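Local coordinates for malonyl CoA-acyl carrier protein transacylase (Staphylococcus aureus, PDB 3IM9), which transfers the malonyl group from malonyl-CoA to holo-acyl carrier protein, supplying malonyl-ACP for bacterial fatty acid synthesis, at residues K188-L192 / G193-V197. Numbering follows the deposited sequence.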
loop_
_atom_site.group_PDB
_atom_site.type_symbol
_atom_site.label_atom_id
_atom_site.label_comp_id
_atom_site.label_asym_id
_atom_site.label_seq_id
_atom_site.Cartn_x
_atom_site.Cartn_y
_atom_site.Cartn_z
ATOM N N LYS A 188 8.248 26.581 0.371
ATOM C CA LYS A 188 9.355 26.870 -0.545
ATOM C C LYS A 188 9.405 26.011 -1.764
ATOM O O LYS A 188 10.262 26.252 -2.657
ATOM C CB LYS A 188 10.733 26.691 0.174
ATOM C CG LYS A 188 10.760 27.603 1.325
ATOM C CD LYS A 188 12.149 27.486 2.000
ATOM C CE LYS A 188 13.264 27.972 1.090
ATOM N NZ LYS A 188 14.500 28.411 1.880
ATOM N N GLY A 189 8.554 24.973 -1.871
ATOM C CA GLY A 189 8.676 23.944 -2.965
ATOM C C GLY A 189 8.741 24.505 -4.377
ATOM O O GLY A 189 9.626 24.109 -5.132
ATOM N N LYS A 190 7.838 25.446 -4.710
ATOM C CA LYS A 190 7.875 26.049 -6.087
ATOM C C LYS A 190 9.202 26.763 -6.340
ATOM O O LYS A 190 9.813 26.524 -7.368
ATOM C CB LYS A 190 6.650 26.960 -6.261
ATOM C CG LYS A 190 6.323 27.130 -7.767
ATOM C CD LYS A 190 5.450 25.961 -8.345
ATOM C CE LYS A 190 5.305 26.226 -9.791
ATOM N NZ LYS A 190 4.462 25.195 -10.370
ATOM N N SER A 191 9.643 27.549 -5.383
ATOM C CA SER A 191 10.942 28.279 -5.537
ATOM C C SER A 191 12.109 27.327 -5.716
ATOM O O SER A 191 13.125 27.719 -6.315
ATOM C CB SER A 191 11.158 29.232 -4.419
ATOM O OG SER A 191 11.593 28.549 -3.223
ATOM N N LEU A 192 12.017 26.133 -5.110
ATOM C CA LEU A 192 13.068 25.115 -5.288
ATOM C C LEU A 192 12.963 24.296 -6.554
ATOM O O LEU A 192 13.847 23.451 -6.794
ATOM C CB LEU A 192 13.154 24.173 -4.095
ATOM C CG LEU A 192 13.373 24.916 -2.774
ATOM C CD1 LEU A 192 13.463 23.878 -1.699
ATOM C CD2 LEU A 192 14.690 25.710 -2.857
ATOM N N GLY A 193 11.923 24.543 -7.360
ATOM C CA GLY A 193 11.795 23.860 -8.664
ATOM C C GLY A 193 10.844 22.662 -8.683
ATOM O O GLY A 193 10.714 21.974 -9.697
ATOM N N ALA A 194 10.147 22.401 -7.569
ATOM C CA ALA A 194 9.141 21.360 -7.610
ATOM C C ALA A 194 7.973 21.920 -8.409
ATOM O O ALA A 194 7.657 23.109 -8.297
ATOM C CB ALA A 194 8.561 21.023 -6.160
ATOM N N LYS A 195 7.332 21.059 -9.205
ATOM C CA LYS A 195 6.098 21.440 -9.900
ATOM C C LYS A 195 5.013 21.740 -8.872
ATOM O O LYS A 195 4.253 22.705 -9.006
ATOM C CB LYS A 195 5.585 20.342 -10.801
ATOM C CG LYS A 195 4.375 20.702 -11.650
ATOM C CD LYS A 195 4.884 21.522 -12.850
ATOM C CE LYS A 195 3.781 21.865 -13.882
ATOM N NZ LYS A 195 4.575 22.669 -14.890
ATOM N N ARG A 196 4.950 20.935 -7.819
ATOM C CA ARG A 196 3.976 21.173 -6.758
ATOM C C ARG A 196 4.279 20.350 -5.514
ATOM O O ARG A 196 4.515 19.145 -5.602
ATOM C CB ARG A 196 2.561 20.871 -7.256
ATOM C CG ARG A 196 1.802 19.871 -6.397
ATOM C CD ARG A 196 0.568 20.501 -5.774
ATOM N NE ARG A 196 -0.638 20.224 -6.548
ATOM C CZ ARG A 196 -1.872 20.300 -6.060
ATOM N NH1 ARG A 196 -2.912 20.029 -6.836
ATOM N NH2 ARG A 196 -2.068 20.646 -4.795
ATOM N N VAL A 197 4.269 20.999 -4.352
ATOM C CA VAL A 197 4.514 20.279 -3.101
ATOM C C VAL A 197 3.139 20.311 -2.393
ATOM O O VAL A 197 2.667 21.388 -1.961
ATOM C CB VAL A 197 5.588 20.850 -2.218
ATOM C CG1 VAL A 197 5.688 19.969 -0.877
ATOM C CG2 VAL A 197 6.938 20.798 -2.912
#
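A Schellman motif, in which the carbonyls of Gly189 and Lys190 accept the N-H groups of Ala194 and Gly193, turns the chain from helix 179-188 into strand 196-199, an edge strand of the ferredoxin-like small subdomain. Ala194 N reaches back to Gly189 O at 3.0 Å, while Gly193 N closes the type I beta turn on Lys190 O at 2.9 Å. Gly193 supplies the positive phi (99°) that the reversal needs. Where Gly189 presents no side chain, its CA lies 3.6 Å from Val197 CG2. Val197 CG2 thus sits against the backbone just before the turn, and the same side chain touches Leu185 and Val186 of the helix and Ala138 of strand 135-141. Beside it, Ala194 CB rests 3.4 Å from Gly189 O and leans on Val140. At the end of the helix, Ser191 OG donates to Lys188 O, which also accepts from Leu192 N, so two donors grip this carbonyl. Where the chain joins the sheet, Lys195 and Arg196 share Leu141 as their opposite number on strand 135-141, a classic beta bulge, and the Lys190 side chain reaches toward the Lys195 carbonyl. Its CG stands anti to the backbone N (chi1 -157°), and a bend at chi2 (84°) carries the remaining extended chain across to the bulge. There Lys190 CD passes 3.6 Å from Ala194 O, and Lys190 NZ stays 5.2 Å from Lys195 NZ. The side chain ends in a hydrogen bond from Lys190 NZ to Lys195 O, 2.8 Å long, its donor tilted slightly from the carbonyl plane.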